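Diguanylate cyclase/phosphodiesterase (Caldicellulosiruptor saccharolyticus, PDB 3MTK) probably acts in cyclic di-GMP turnover as a cyclic-guanylate-specific phosphodiesterase, of which this chain is the GGDEF domain. Local coordinates at residues A[42-47]-A[121-126]. Residues are numbered along the deposited sequence; the frame is centred on the assembly and turned at random.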
ATOM      1  N   LEU A  42      -1.476   1.179  -2.177  1.00 30.94           N
ATOM      2  CA  LEU A  42      -0.463   1.192  -3.227  1.00 31.62           C
ATOM      3  C   LEU A  42      -0.652  -0.028  -4.109  1.00 30.97           C
ATOM      4  O   LEU A  42      -0.729  -1.168  -3.622  1.00 31.97           O
ATOM      5  CB  LEU A  42       0.964   1.145  -2.671  1.00 33.07           C
ATOM      6  CG  LEU A  42       1.580   2.261  -1.845  1.00 36.67           C
ATOM      7  CD1 LEU A  42       1.126   2.154  -0.379  1.00 41.11           C
ATOM      8  CD2 LEU A  42       3.088   2.121  -1.918  1.00 37.68           C
ATOM      9  N   GLU A  43      -0.704   0.202  -5.412  1.00 30.88           N
ATOM     10  CA  GLU A  43      -0.870  -0.903  -6.339  1.00 31.34           C
ATOM     11  C   GLU A  43       0.364  -1.062  -7.226  1.00 29.48           C
ATOM     12  O   GLU A  43       0.856  -0.097  -7.811  1.00 29.84           O
ATOM     13  CB  GLU A  43      -2.114  -0.682  -7.205  1.00 31.94           C
ATOM     14  CG  GLU A  43      -2.403  -1.843  -8.148  1.00 39.38           C
ATOM     15  CD  GLU A  43      -3.695  -1.676  -8.921  1.00 40.84           C
ATOM     16  OE1 GLU A  43      -4.620  -1.027  -8.394  1.00 42.19           O
ATOM     17  OE2 GLU A  43      -3.793  -2.208 -10.045  1.00 43.59           O
ATOM     18  N   VAL A  44       0.871  -2.283  -7.312  1.00 30.77           N
ATOM     19  CA  VAL A  44       2.030  -2.570  -8.157  1.00 30.92           C
ATOM     20  C   VAL A  44       1.473  -2.792  -9.557  1.00 32.20           C
ATOM     21  O   VAL A  44       0.702  -3.726  -9.783  1.00 33.47           O
ATOM     22  CB  VAL A  44       2.754  -3.844  -7.698  1.00 29.93           C
ATOM     23  CG1 VAL A  44       4.064  -3.971  -8.426  1.00 29.21           C
ATOM     24  CG2 VAL A  44       2.981  -3.805  -6.195  1.00 32.38           C
ATOM     25  N   ARG A  45       1.847  -1.943 -10.506  1.00 33.82           N
ATOM     26  CA  ARG A  45       1.307  -2.082 -11.863  1.00 32.91           C
ATOM     27  C   ARG A  45       1.887  -3.216 -12.710  1.00 34.76           C
ATOM     28  O   ARG A  45       3.037  -3.620 -12.545  1.00 36.51           O
ATOM     29  CB  ARG A  45       1.459  -0.765 -12.630  1.00 33.33           C
ATOM     30  CG  ARG A  45       0.823   0.449 -11.954  1.00 32.67           C
ATOM     31  CD  ARG A  45      -0.634   0.204 -11.620  1.00 31.80           C
ATOM     32  NE  ARG A  45      -1.404  -0.224 -12.785  1.00 32.20           N
ATOM     33  CZ  ARG A  45      -1.832   0.587 -13.747  1.00 33.04           C
ATOM     34  NH1 ARG A  45      -1.577   1.886 -13.697  1.00 34.80           N
ATOM     35  NH2 ARG A  45      -2.518   0.097 -14.772  1.00 34.73           N
ATOM     36  N   ASP A  46       1.056  -3.726 -13.610  1.00 36.95           N
ATOM     37  CA  ASP A  46       1.424  -4.780 -14.547  1.00 38.45           C
ATOM     38  C   ASP A  46       2.217  -5.949 -13.989  1.00 38.61           C
ATOM     39  O   ASP A  46       3.131  -6.458 -14.630  1.00 37.86           O
ATOM     40  CB  ASP A  46       2.159  -4.145 -15.714  1.00 39.85           C
ATOM     41  CG  ASP A  46       1.397  -2.961 -16.282  1.00 43.90           C
ATOM     42  OD1 ASP A  46       0.227  -3.149 -16.694  1.00 41.29           O
ATOM     43  OD2 ASP A  46       1.958  -1.839 -16.298  1.00 48.28           O
ATOM     44  N   LEU A  47       1.828  -6.386 -12.798  1.00 39.66           N
ATOM     45  CA  LEU A  47       2.470  -7.505 -12.119  1.00 39.69           C
ATOM     46  C   LEU A  47       2.230  -8.823 -12.874  1.00 41.19           C
ATOM     47  O   LEU A  47       3.026  -9.750 -12.757  1.00 39.24           O
ATOM     48  CB  LEU A  47       1.928  -7.588 -10.688  1.00 39.18           C
ATOM     49  CG  LEU A  47       2.697  -8.269  -9.561  1.00 34.86           C
ATOM     50  CD1 LEU A  47       4.083  -7.709  -9.435  1.00 34.06           C
ATOM     51  CD2 LEU A  47       1.930  -8.047  -8.272  1.00 37.27           C
ATOM     52  N   VAL A 121       9.547  -1.297 -11.597  1.00 38.53           N
ATOM     53  CA  VAL A 121       8.106  -1.452 -11.665  1.00 35.58           C
ATOM     54  C   VAL A 121       7.421  -0.125 -11.469  1.00 33.53           C
ATOM     55  O   VAL A 121       8.016   0.813 -10.960  1.00 33.24           O
ATOM     56  CB  VAL A 121       7.585  -2.389 -10.580  1.00 37.94           C
ATOM     57  CG1 VAL A 121       7.948  -3.817 -10.907  1.00 39.51           C
ATOM     58  CG2 VAL A 121       8.164  -1.971  -9.244  1.00 40.22           C
ATOM     59  N   ASN A 122       6.162  -0.064 -11.871  1.00 32.83           N
ATOM     60  CA  ASN A 122       5.353   1.132 -11.736  1.00 33.07           C
ATOM     61  C   ASN A 122       4.312   0.912 -10.666  1.00 32.16           C
ATOM     62  O   ASN A 122       3.985  -0.231 -10.348  1.00 29.11           O
ATOM     63  CB  ASN A 122       4.674   1.451 -13.054  1.00 36.43           C
ATOM     64  CG  ASN A 122       5.641   2.002 -14.060  1.00 40.51           C
ATOM     65  OD1 ASN A 122       5.464   1.844 -15.266  1.00 43.45           O
ATOM     66  ND2 ASN A 122       6.677   2.670 -13.565  1.00 39.74           N
ATOM     67  N   PHE A 123       3.803   2.011 -10.114  1.00 31.46           N
ATOM     68  CA  PHE A 123       2.806   1.955  -9.054  1.00 32.57           C
ATOM     69  C   PHE A 123       1.756   3.032  -9.247  1.00 33.97           C
ATOM     70  O   PHE A 123       1.827   3.835 -10.172  1.00 35.56           O
ATOM     71  CB  PHE A 123       3.448   2.203  -7.676  1.00 32.58           C
ATOM     72  CG  PHE A 123       4.605   1.281  -7.340  1.00 31.23           C
ATOM     73  CD1 PHE A 123       5.858   1.473  -7.912  1.00 32.20           C
ATOM     74  CD2 PHE A 123       4.440   0.246  -6.438  1.00 31.19           C
ATOM     75  CE1 PHE A 123       6.930   0.646  -7.588  1.00 32.25           C
ATOM     76  CE2 PHE A 123       5.505  -0.586  -6.104  1.00 33.90           C
ATOM     77  CZ  PHE A 123       6.753  -0.385  -6.681  1.00 33.86           C
ATOM     78  N   ASN A 124       0.785   3.027  -8.341  1.00 33.41           N
ATOM     79  CA  ASN A 124      -0.275   4.015  -8.277  1.00 31.07           C
ATOM     80  C   ASN A 124      -0.691   4.024  -6.818  1.00 32.91           C
ATOM     81  O   ASN A 124      -0.621   2.992  -6.130  1.00 29.45           O
ATOM     82  CB  ASN A 124      -1.436   3.665  -9.197  1.00 30.69           C
ATOM     83  CG  ASN A 124      -1.321   4.364 -10.549  1.00 32.11           C
ATOM     84  OD1 ASN A 124      -1.416   5.602 -10.637  1.00 28.80           O
ATOM     85  ND2 ASN A 124      -1.093   3.585 -11.601  1.00 25.63           N
ATOM     86  N   ILE A 125      -1.086   5.194  -6.333  1.00 32.48           N
ATOM     87  CA  ILE A 125      -1.451   5.329  -4.940  1.00 34.05           C
ATOM     88  C   ILE A 125      -2.762   6.052  -4.696  1.00 36.45           C
ATOM     89  O   ILE A 125      -3.009   7.120  -5.255  1.00 37.92           O
ATOM     90  CB  ILE A 125      -0.323   6.046  -4.169  1.00 32.90           C
ATOM     91  CG1 ILE A 125       0.846   5.080  -3.973  1.00 34.63           C
ATOM     92  CG2 ILE A 125      -0.826   6.561  -2.840  1.00 29.63           C
ATOM     93  CD1 ILE A 125       2.064   5.705  -3.287  1.00 38.05           C
ATOM     94  N   GLY A 126      -3.596   5.444  -3.862  1.00 36.31           N
ATOM     95  CA  GLY A 126      -4.867   6.033  -3.502  1.00 37.79           C
ATOM     96  C   GLY A 126      -4.816   6.217  -1.999  1.00 38.98           C
ATOM     97  O   GLY A 126      -4.467   5.279  -1.271  1.00 37.88           O
TER
HETATM   98  O   HOH W   1       5.122  -1.943 -13.575  1.00 27.67           O
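Arg-45 and Asn-122 meet where two antiparallel strands, 37-44 and 123-129, come together in the central sheet of the GGDEF domain. The domain has the nucleotidyl cyclase-like fold, with helices packed on both faces of the sheet. Arg-45 N donates to Asn-122 O at 2.7 Å, from above the carbonyl plane. A water also joins this pair, donating to Arg-45 O and accepting from Asn-122 N. The Arg-45 side chain can be followed outward. Its CB lies 3.4 Å from Asn-122 O and 3.9 Å from Asn-122 CB. CG stands beside the backbone N (chi1 -56°) and packs on Phe-123 CA. The chain then bends at chi2 and chi3, which brings CD beside the Asn-124 amide. NE and CZ stay near that amide. NH1 ends 2.7 Å from the atom modelled as Asn-124 ND2, and the amide is probably turned over. A serine in place of Arg-45 would probably leave the Asn-124 amide without the guanidinium beside it. Deeper in the sheet, Glu-43 N donates to Asn-124 O, nearly straight at 170°. The return bond from Asn-124 N to Glu-43 O is weak. The Glu-43 carboxylate leads away from strand 123-129 and forms a salt bridge with Lys-152 of helix 137-154. Leu-42, Val-44, Phe-123 and Ile-125 share the other face. Helix 97-108 packs there on Leu-42, Phe-123 and Ile-125, while Ile-66 of helix 56-74 touches Val-44. Val-44 CG2 meets the Phe-123 ring at CE2, 4.1 Å away. Leu-42 and Ile-125 lie side by side, with Leu-42 CG 3.6 Å from Ile-125 CG1.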